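Local coordinates for LanC-like protein GCR2 (Arabidopsis thaliana, PDB 3T33) that may play a role in abscisic acid signalling and binds zinc, as a plant member of the LanC-like protein family, at residues K60-W68 and V84-S94; A359-S370 and M395-N403. All blocks are in the same frame, centred on the assembly; numbering follows the deposited sequence.

How the interactions relate
From the N terminus, helix 45-69 runs into a connection with little regular structure, and interaction 1 closes this short loop when helix 84-98 returns against residues 60-68. Interaction 2 opens only much later: after helix 353-375 the chain passes through a connection without helix, 376-391, before residues 395-403, nearly all on helix 392-402, pack back on 359-370. The two loops are in series, neither enclosing nor crossing the other. In space the centres of the two contacts are about 17 Å apart and the contacts touch, because helix 392-402 also packs on helix 84-98. A salt bridge from Lys-93 to Asp-401 and the neighbouring rings of Tyr-89 and Tyr-397 join the early and late helices.

Interaction 1 of 2, residues K60-W68 and V84-S94; sequences KDKVVWETW and VLGTAYLLFKS
Thr-67 and Thr-87 meet through their hydroxyls, OG1 to OG1 at 2.8 Å, close enough for a hydrogen bond, though the position of the proton is not settled. Thr-67 OG1 also bonds back to Val-63 O, one turn earlier in its own helix, at 2.9 Å and from above the carbonyl plane. A chi1 of 63° sets this hydroxyl between the backbone N and the carbonyl carbon, where it can face both Val-63 O and Thr-87.

Apolar contacts flank the threonine pair. Leu-90 lays CD2 against the backbone of Lys-60, 3.9 Å from CA, and near Val-63 CB. Val-64 and Leu-91 cross at about a right angle, with Val-64 CG2 4.1 Å from Leu-91 CD1. At the other end Trp-68 CE3 lies 4.3 Å from Val-84 CG1, an oblique approach to the ring.

The charged end belongs to Lys-60, whose chain bends at chi3 and passes Ser-94, CD lying 3.5 Å from OG. Both polar groups find their main partner in Asp-103 of helix 101-118: Lys-60 NZ by a salt bridge, Ser-94 OG by a hydrogen bond.

The two helices run roughly antiparallel, at 150°, as consecutive members of the alpha/alpha toroid, the double layer of helices of LanC-like proteins, and Ile-392 and Ala-396 of helix 392-402 border the seam at Val-63 and Leu-90. Apolar and polar groups share this seam: each threonine hydroxyl has a polar neighbour within it, while at the lysine end the one aspartate takes up both an ammonium and a hydroxyl, so that a third helix holds the pair together there.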
loop_
_atom_site.group_PDB
_atom_site.type_symbol
_atom_site.label_atom_id
_atom_site.label_comp_id
_atom_site.label_asym_id
_atom_site.label_seq_id
_atom_site.Cartn_x
_atom_site.Cartn_y
_atom_site.Cartn_z
ATOM N N LYS A 60 -11.173 10.369 9.231
ATOM C CA LYS A 60 -10.227 10.138 10.316
ATOM C C LYS A 60 -10.920 10.219 11.671
ATOM O O LYS A 60 -10.762 9.336 12.513
ATOM C CB LYS A 60 -9.079 11.145 10.249
ATOM C CG LYS A 60 -8.093 11.040 11.402
ATOM C CD LYS A 60 -7.155 12.236 11.438
ATOM C CE LYS A 60 -7.728 13.363 12.281
ATOM N NZ LYS A 60 -6.662 14.251 12.821
ATOM N N ASP A 61 -11.687 11.285 11.875
ATOM C CA ASP A 61 -12.411 11.480 13.125
ATOM C C ASP A 61 -13.372 10.325 13.385
ATOM O O ASP A 61 -13.432 9.791 14.492
ATOM C CB ASP A 61 -13.174 12.805 13.102
ATOM C CG ASP A 61 -12.296 13.990 13.453
ATOM O OD1 ASP A 61 -11.066 13.805 13.569
ATOM O OD2 ASP A 61 -12.834 15.105 13.612
ATOM N N LYS A 62 -14.122 9.945 12.356
ATOM C CA LYS A 62 -15.076 8.847 12.469
ATOM C C LYS A 62 -14.372 7.551 12.856
ATOM O O LYS A 62 -14.861 6.795 13.695
ATOM C CB LYS A 62 -15.835 8.660 11.153
ATOM C CG LYS A 62 -16.734 7.435 11.124
ATOM C CD LYS A 62 -17.797 7.504 12.210
ATOM C CE LYS A 62 -19.025 6.691 11.832
ATOM N NZ LYS A 62 -19.843 6.334 13.024
ATOM N N VAL A 63 -13.222 7.302 12.239
ATOM C CA VAL A 63 -12.445 6.104 12.524
ATOM C C VAL A 63 -11.917 6.095 13.973
ATOM O O VAL A 63 -12.009 5.088 14.625
ATOM C CB VAL A 63 -11.262 5.914 11.516
ATOM C CG1 VAL A 63 -10.381 4.705 11.948
ATOM C CG2 VAL A 63 -11.791 5.674 10.124
ATOM N N VAL A 64 -11.371 7.224 14.446
ATOM C CA VAL A 64 -10.975 7.403 15.843
ATOM C C VAL A 64 -12.159 7.213 16.789
ATOM O O VAL A 64 -12.011 6.537 17.800
ATOM C CB VAL A 64 -10.310 8.756 16.119
ATOM C CG1 VAL A 64 -10.034 8.942 17.615
ATOM C CG2 VAL A 64 -8.985 8.846 15.361
ATOM N N TRP A 65 -13.337 7.740 16.433
ATOM C CA TRP A 65 -14.529 7.512 17.253
ATOM C C TRP A 65 -14.789 6.022 17.503
ATOM O O TRP A 65 -14.891 5.603 18.642
ATOM C CB TRP A 65 -15.779 8.188 16.708
ATOM C CG TRP A 65 -16.873 8.098 17.710
ATOM C CD1 TRP A 65 -18.006 7.320 17.639
ATOM C CD2 TRP A 65 -16.916 8.751 18.983
ATOM N NE1 TRP A 65 -18.747 7.469 18.779
ATOM C CE2 TRP A 65 -18.094 8.333 19.626
ATOM C CE3 TRP A 65 -16.067 9.667 19.644
ATOM C CZ2 TRP A 65 -18.451 8.792 20.899
ATOM C CZ3 TRP A 65 -16.435 10.128 20.921
ATOM C CH2 TRP A 65 -17.613 9.692 21.516
ATOM N N GLU A 66 -14.821 5.239 16.422
ATOM C CA GLU A 66 -15.304 3.872 16.429
ATOM C C GLU A 66 -14.287 2.900 16.964
ATOM O O GLU A 66 -14.651 1.953 17.610
ATOM C CB GLU A 66 -15.695 3.427 15.014
ATOM C CG GLU A 66 -16.902 4.122 14.429
ATOM C CD GLU A 66 -18.164 3.943 15.310
ATOM O OE1 GLU A 66 -18.286 2.877 15.974
ATOM O OE2 GLU A 66 -19.017 4.881 15.380
ATOM N N THR A 67 -13.004 3.110 16.686
ATOM C CA THR A 67 -12.026 2.102 16.978
ATOM C C THR A 67 -11.389 2.360 18.318
ATOM O O THR A 67 -10.756 1.484 18.867
ATOM C CB THR A 67 -10.914 2.016 15.867
ATOM O OG1 THR A 67 -10.166 3.240 15.778
ATOM C CG2 THR A 67 -11.508 1.651 14.520
ATOM N N TRP A 68 -11.554 3.572 18.836
ATOM C CA TRP A 68 -10.909 3.956 20.086
ATOM C C TRP A 68 -11.899 4.342 21.181
ATOM O O TRP A 68 -11.907 3.743 22.256
ATOM C CB TRP A 68 -9.925 5.104 19.845
ATOM C CG TRP A 68 -9.015 5.368 21.005
ATOM C CD1 TRP A 68 -8.931 6.516 21.738
ATOM C CD2 TRP A 68 -8.057 4.462 21.569
ATOM N NE1 TRP A 68 -7.981 6.382 22.721
ATOM C CE2 TRP A 68 -7.430 5.131 22.639
ATOM C CE3 TRP A 68 -7.670 3.152 21.271
ATOM C CZ2 TRP A 68 -6.437 4.533 23.412
ATOM C CZ3 TRP A 68 -6.684 2.561 22.040
ATOM C CH2 TRP A 68 -6.079 3.252 23.098
ATOM N N VAL A 84 -6.056 -1.995 15.670
ATOM C CA VAL A 84 -6.009 -0.656 16.157
ATOM C C VAL A 84 -4.748 0.075 15.691
ATOM O O VAL A 84 -4.712 1.292 15.636
ATOM C CB VAL A 84 -6.214 -0.641 17.706
ATOM C CG1 VAL A 84 -5.850 0.723 18.287
ATOM C CG2 VAL A 84 -7.661 -1.011 18.018
ATOM N N LEU A 85 -3.733 -0.687 15.311
ATOM C CA LEU A 85 -2.552 -0.096 14.757
ATOM C C LEU A 85 -2.859 0.639 13.418
ATOM O O LEU A 85 -2.223 1.643 13.118
ATOM C CB LEU A 85 -1.423 -1.140 14.573
ATOM C CG LEU A 85 -0.063 -0.421 14.480
ATOM C CD1 LEU A 85 0.474 0.160 15.850
ATOM C CD2 LEU A 85 1.006 -1.278 13.831
ATOM N N GLY A 86 -3.815 0.130 12.649
ATOM C CA GLY A 86 -4.350 0.839 11.472
ATOM C C GLY A 86 -4.763 2.253 11.826
ATOM O O GLY A 86 -4.463 3.201 11.117
ATOM N N THR A 87 -5.366 2.418 12.981
ATOM C CA THR A 87 -5.795 3.732 13.428
ATOM C C THR A 87 -4.619 4.587 13.818
ATOM O O THR A 87 -4.551 5.752 13.388
ATOM C CB THR A 87 -6.794 3.583 14.605
ATOM O OG1 THR A 87 -7.953 2.888 14.110
ATOM C CG2 THR A 87 -7.187 4.911 15.164
ATOM N N ALA A 88 -3.670 4.025 14.585
ATOM C CA ALA A 88 -2.482 4.754 14.916
ATOM C C ALA A 88 -1.749 5.238 13.652
ATOM O O ALA A 88 -1.215 6.360 13.594
ATOM C CB ALA A 88 -1.513 3.852 15.776
ATOM N N TYR A 89 -1.670 4.379 12.649
ATOM C CA TYR A 89 -0.943 4.744 11.436
ATOM C C TYR A 89 -1.630 5.859 10.683
ATOM O O TYR A 89 -1.005 6.765 10.161
ATOM C CB TYR A 89 -0.706 3.486 10.546
ATOM C CG TYR A 89 0.483 3.634 9.636
ATOM C CD1 TYR A 89 1.618 4.362 9.999
ATOM C CD2 TYR A 89 0.434 3.122 8.347
ATOM C CE1 TYR A 89 2.696 4.523 9.089
ATOM C CE2 TYR A 89 1.474 3.271 7.468
ATOM C CZ TYR A 89 2.604 3.943 7.825
ATOM O OH TYR A 89 3.587 4.027 6.826
ATOM N N LEU A 90 -2.933 5.802 10.651
ATOM C CA LEU A 90 -3.717 6.867 10.016
ATOM C C LEU A 90 -3.454 8.207 10.741
ATOM O O LEU A 90 -3.364 9.281 10.106
ATOM C CB LEU A 90 -5.194 6.487 10.014
ATOM C CG LEU A 90 -6.126 7.676 9.612
ATOM C CD1 LEU A 90 -5.848 8.172 8.174
ATOM C CD2 LEU A 90 -7.625 7.271 9.801
ATOM N N LEU A 91 -3.321 8.130 12.081
ATOM C CA LEU A 91 -3.060 9.288 12.934
ATOM C C LEU A 91 -1.683 9.805 12.713
ATOM O O LEU A 91 -1.448 11.039 12.694
ATOM C CB LEU A 91 -3.283 8.917 14.417
ATOM C CG LEU A 91 -4.770 8.992 14.782
ATOM C CD1 LEU A 91 -4.992 8.262 16.059
ATOM C CD2 LEU A 91 -5.166 10.456 14.953
ATOM N N PHE A 92 -0.749 8.867 12.578
ATOM C CA PHE A 92 0.614 9.218 12.158
ATOM C C PHE A 92 0.665 9.951 10.759
ATOM O O PHE A 92 1.326 10.966 10.611
ATOM C CB PHE A 92 1.533 7.979 12.165
ATOM C CG PHE A 92 2.977 8.319 11.942
ATOM C CD1 PHE A 92 3.693 9.014 12.899
ATOM C CD2 PHE A 92 3.610 7.992 10.762
ATOM C CE1 PHE A 92 5.026 9.396 12.679
ATOM C CE2 PHE A 92 4.954 8.380 10.531
ATOM C CZ PHE A 92 5.654 9.072 11.525
ATOM N N LYS A 93 -0.006 9.414 9.755
ATOM C CA LYS A 93 -0.056 10.030 8.440
ATOM C C LYS A 93 -0.673 11.446 8.540
ATOM O O LYS A 93 -0.248 12.402 7.866
ATOM C CB LYS A 93 -0.949 9.170 7.559
ATOM C CG LYS A 93 -1.244 9.791 6.239
ATOM C CD LYS A 93 -0.326 9.270 5.126
ATOM C CE LYS A 93 0.710 10.198 4.812
ATOM N NZ LYS A 93 1.735 9.541 3.933
ATOM N N SER A 94 -1.659 11.584 9.395
ATOM C CA SER A 94 -2.297 12.865 9.603
ATOM C C SER A 94 -1.377 13.834 10.292
ATOM O O SER A 94 -1.352 15.028 9.997
ATOM C CB SER A 94 -3.524 12.675 10.462
ATOM O OG SER A 94 -4.172 13.913 10.600
#

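Interaction 2 of 2, residues A359-S370 and M395-N403; sequences AKAFASFLLDKS and MAYMLLDMN
Helices 359-370 and 395-402 run at 133° to one another, their axes 11.1 Å apart at closest approach, a wide spacing bridged largely by methionine side chains from the second helix.

Met-395 reaches out to Leu-366 and Ser-370. CG stands anti to the backbone N (chi1 -172°) and the chain stays extended beyond it, carrying CE to Leu-366 CB at 3.5 Å and beside Ser-370 OG at 3.3 Å. Leu-366 and Met-395 come tip to tip, while the Ser-370 hydroxyl is turned back to its own helix: OG donates to Leu-366 O at 2.6 Å. That carbonyl also accepts from Ser-370 N, the two donors arriving from opposite faces of its plane, so the methionine methyl lies against a hydroxyl already engaged.

One turn on, Met-398 bends at chi2 and chi3 and places CE 3.8 Å from Leu-366 CD1, with Ala-363 CB also in contact. Ala-363 has its CB directed at the second helix and presents it to a small cluster of methyls: the CE atoms of Met-398 and Met-402 and, less closely, Leu-399 CD1.

Both helices belong to the LanC-like toroid and are its last two. Helix 45-69 covers one side of their contact through Leu-52 on Leu-367 and Ala-56 on Leu-399, while Ser-337 of helix 336-350 touches both Leu-366 and Met-395.

Near the C-terminal end of its helix, Met-402 lays CE over the first helix's backbone, 3.8 Å from Lys-360 CA and equally far from Ala-359 O. The far end of the Lys-360 side chain leads away, its NZ hydrogen-bonded to Leu-43 O and Leu-41 O.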
loop_
_atom_site.group_PDB
_atom_site.type_symbol
_atom_site.label_atom_id
_atom_site.label_comp_id
_atom_site.label_asym_id
_atom_site.label_seq_id
_atom_site.Cartn_x
_atom_site.Cartn_y
_atom_site.Cartn_z
ATOM N N ALA A 359 -5.371 9.456 -10.585
ATOM C CA ALA A 359 -5.494 9.275 -9.135
ATOM C C ALA A 359 -6.570 10.247 -8.678
ATOM O O ALA A 359 -7.432 9.923 -7.877
ATOM C CB ALA A 359 -4.150 9.581 -8.400
ATOM N N LYS A 360 -6.556 11.424 -9.249
ATOM C CA LYS A 360 -7.586 12.409 -8.905
ATOM C C LYS A 360 -8.997 11.904 -9.248
ATOM O O LYS A 360 -9.946 12.073 -8.479
ATOM C CB LYS A 360 -7.227 13.760 -9.570
ATOM C CG LYS A 360 -8.258 14.803 -9.675
ATOM C CD LYS A 360 -7.636 16.072 -10.336
ATOM C CE LYS A 360 -8.561 17.302 -10.189
ATOM N NZ LYS A 360 -8.186 18.340 -11.173
ATOM N N ALA A 361 -9.137 11.247 -10.389
ATOM C CA ALA A 361 -10.450 10.713 -10.774
ATOM C C ALA A 361 -10.886 9.612 -9.799
ATOM O O ALA A 361 -12.042 9.554 -9.407
ATOM C CB ALA A 361 -10.421 10.169 -12.200
ATOM N N PHE A 362 -9.965 8.739 -9.388
ATOM C CA PHE A 362 -10.427 7.655 -8.488
ATOM C C PHE A 362 -10.781 8.263 -7.135
ATOM O O PHE A 362 -11.760 7.915 -6.550
ATOM C CB PHE A 362 -9.367 6.577 -8.339
ATOM C CG PHE A 362 -9.468 5.457 -9.337
ATOM C CD1 PHE A 362 -9.899 5.685 -10.636
ATOM C CD2 PHE A 362 -9.104 4.139 -8.958
ATOM C CE1 PHE A 362 -9.982 4.637 -11.566
ATOM C CE2 PHE A 362 -9.163 3.093 -9.864
ATOM C CZ PHE A 362 -9.599 3.343 -11.201
ATOM N N ALA A 363 -9.994 9.208 -6.663
ATOM C CA ALA A 363 -10.301 9.870 -5.419
ATOM C C ALA A 363 -11.610 10.666 -5.475
ATOM O O ALA A 363 -12.389 10.662 -4.501
ATOM C CB ALA A 363 -9.170 10.766 -4.997
ATOM N N SER A 364 -11.831 11.371 -6.593
ATOM C CA SER A 364 -13.118 12.064 -6.784
ATOM C C SER A 364 -14.262 11.135 -6.813
ATOM O O SER A 364 -15.291 11.427 -6.183
ATOM C CB SER A 364 -13.104 12.893 -8.049
ATOM O OG SER A 364 -11.967 13.715 -7.998
ATOM N N PHE A 365 -14.111 9.991 -7.497
ATOM C CA PHE A 365 -15.174 8.981 -7.492
ATOM C C PHE A 365 -15.558 8.601 -6.071
ATOM O O PHE A 365 -16.744 8.682 -5.678
ATOM C CB PHE A 365 -14.753 7.728 -8.256
ATOM C CG PHE A 365 -15.832 6.635 -8.268
ATOM C CD1 PHE A 365 -15.866 5.645 -7.284
ATOM C CD2 PHE A 365 -16.803 6.608 -9.272
ATOM C CE1 PHE A 365 -16.900 4.651 -7.283
ATOM C CE2 PHE A 365 -17.813 5.624 -9.282
ATOM C CZ PHE A 365 -17.858 4.654 -8.292
ATOM N N LEU A 366 -14.551 8.205 -5.276
ATOM C CA LEU A 366 -14.794 7.899 -3.872
ATOM C C LEU A 366 -15.418 9.035 -3.080
ATOM O O LEU A 366 -16.361 8.820 -2.307
ATOM C CB LEU A 366 -13.485 7.494 -3.159
ATOM C CG LEU A 366 -13.039 6.078 -3.403
ATOM C CD1 LEU A 366 -11.675 5.949 -2.827
ATOM C CD2 LEU A 366 -14.041 5.177 -2.683
ATOM N N LEU A 367 -14.894 10.237 -3.188
ATOM C CA LEU A 367 -15.544 11.297 -2.408
ATOM C C LEU A 367 -16.991 11.556 -2.836
ATOM O O LEU A 367 -17.894 11.782 -1.998
ATOM C CB LEU A 367 -14.754 12.572 -2.500
ATOM C CG LEU A 367 -15.133 13.786 -1.636
ATOM C CD1 LEU A 367 -13.865 14.523 -1.350
ATOM C CD2 LEU A 367 -16.061 14.745 -2.339
ATOM N N ASP A 368 -17.235 11.503 -4.140
ATOM C CA ASP A 368 -18.560 11.888 -4.649
ATOM C C ASP A 368 -19.616 10.794 -4.381
ATOM O O ASP A 368 -20.771 11.093 -4.039
ATOM C CB ASP A 368 -18.460 12.257 -6.157
ATOM C CG ASP A 368 -19.712 13.010 -6.687
ATOM O OD1 ASP A 368 -19.937 14.189 -6.318
ATOM O OD2 ASP A 368 -20.456 12.409 -7.482
ATOM N N LYS A 369 -19.190 9.539 -4.470
ATOM C CA LYS A 369 -20.122 8.437 -4.584
ATOM C C LYS A 369 -20.116 7.453 -3.426
ATOM O O LYS A 369 -21.120 6.721 -3.250
ATOM C CB LYS A 369 -19.865 7.617 -5.874
ATOM C CG LYS A 369 -19.811 8.395 -7.219
ATOM C CD LYS A 369 -21.166 8.915 -7.676
ATOM C CE LYS A 369 -21.025 9.859 -8.872
ATOM N NZ LYS A 369 -22.282 9.788 -9.670
ATOM N N SER A 370 -19.005 7.378 -2.673
ATOM C CA SER A 370 -18.779 6.203 -1.805
ATOM C C SER A 370 -19.808 6.024 -0.678
ATOM O O SER A 370 -20.325 4.938 -0.497
ATOM C CB SER A 370 -17.334 6.062 -1.276
ATOM O OG SER A 370 -16.968 7.093 -0.392
ATOM N N MET A 395 -9.178 4.786 3.081
ATOM C CA MET A 395 -9.688 5.906 2.221
ATOM C C MET A 395 -9.220 7.189 2.801
ATOM O O MET A 395 -8.684 8.007 2.079
ATOM C CB MET A 395 -11.205 5.905 2.159
ATOM C CG MET A 395 -11.786 6.891 1.146
ATOM S SD MET A 395 -13.575 6.819 1.120
ATOM C CE MET A 395 -13.953 8.324 0.210
ATOM N N ALA A 396 -9.367 7.381 4.120
ATOM C CA ALA A 396 -8.771 8.618 4.723
ATOM C C ALA A 396 -7.268 8.702 4.504
ATOM O O ALA A 396 -6.723 9.778 4.308
ATOM C CB ALA A 396 -9.049 8.714 6.249
ATOM N N TYR A 397 -6.598 7.552 4.558
ATOM C CA TYR A 397 -5.168 7.524 4.457
ATOM C C TYR A 397 -4.763 7.968 3.041
ATOM O O TYR A 397 -3.853 8.758 2.841
ATOM C CB TYR A 397 -4.689 6.081 4.755
ATOM C CG TYR A 397 -3.200 5.993 4.894
ATOM C CD1 TYR A 397 -2.351 6.023 3.759
ATOM C CD2 TYR A 397 -2.621 5.868 6.154
ATOM C CE1 TYR A 397 -0.937 5.961 3.923
ATOM C CE2 TYR A 397 -1.230 5.816 6.315
ATOM C CZ TYR A 397 -0.390 5.886 5.215
ATOM O OH TYR A 397 0.999 5.823 5.432
ATOM N N MET A 398 -5.481 7.464 2.061
ATOM C CA MET A 398 -5.202 7.761 0.667
ATOM C C MET A 398 -5.497 9.262 0.436
ATOM O O MET A 398 -4.694 9.994 -0.194
ATOM C CB MET A 398 -6.053 6.833 -0.234
ATOM C CG MET A 398 -5.811 6.987 -1.739
ATOM S SD MET A 398 -6.668 8.428 -2.298
ATOM C CE MET A 398 -8.320 7.772 -2.372
ATOM N N LEU A 399 -6.592 9.729 1.017
ATOM C CA LEU A 399 -7.015 11.119 0.834
ATOM C C LEU A 399 -5.953 12.086 1.352
ATOM O O LEU A 399 -5.520 13.054 0.624
ATOM C CB LEU A 399 -8.368 11.382 1.494
ATOM C CG LEU A 399 -9.717 11.263 0.770
ATOM C CD1 LEU A 399 -9.621 10.625 -0.609
ATOM C CD2 LEU A 399 -10.875 10.676 1.700
ATOM N N LEU A 400 -5.481 11.789 2.571
ATOM C CA LEU A 400 -4.402 12.572 3.155
ATOM C C LEU A 400 -3.159 12.565 2.275
ATOM O O LEU A 400 -2.446 13.585 2.151
ATOM C CB LEU A 400 -4.067 12.005 4.534
ATOM C CG LEU A 400 -5.187 12.271 5.560
ATOM C CD1 LEU A 400 -4.929 11.550 6.887
ATOM C CD2 LEU A 400 -5.407 13.800 5.810
ATOM N N ASP A 401 -2.869 11.418 1.665
ATOM C CA ASP A 401 -1.623 11.273 0.876
ATOM C C ASP A 401 -1.752 12.080 -0.488
ATOM O O ASP A 401 -0.735 12.443 -1.127
ATOM C CB ASP A 401 -1.371 9.784 0.637
ATOM C CG ASP A 401 -0.028 9.310 1.087
ATOM O OD1 ASP A 401 0.858 10.120 1.443
ATOM O OD2 ASP A 401 0.155 8.060 1.065
ATOM N N MET A 402 -2.996 12.344 -0.932
ATOM C CA MET A 402 -3.216 13.236 -2.110
ATOM C C MET A 402 -2.783 14.690 -1.864
ATOM O O MET A 402 -2.519 15.438 -2.792
ATOM C CB MET A 402 -4.651 13.231 -2.590
ATOM C CG MET A 402 -5.215 11.883 -3.021
ATOM S SD MET A 402 -4.584 11.337 -4.622
ATOM C CE MET A 402 -5.533 12.430 -5.681
ATOM N N ASN A 403 -2.676 15.089 -0.616
ATOM C CA ASN A 403 -2.216 16.413 -0.341
ATOM C C ASN A 403 -0.843 16.674 -0.953
ATOM O O ASN A 403 -0.572 17.812 -1.348
ATOM C CB ASN A 403 -2.164 16.658 1.156
ATOM C CG ASN A 403 -2.366 18.103 1.492
ATOM O OD1 ASN A 403 -3.489 18.624 1.381
ATOM N ND2 ASN A 403 -1.258 18.799 1.856
#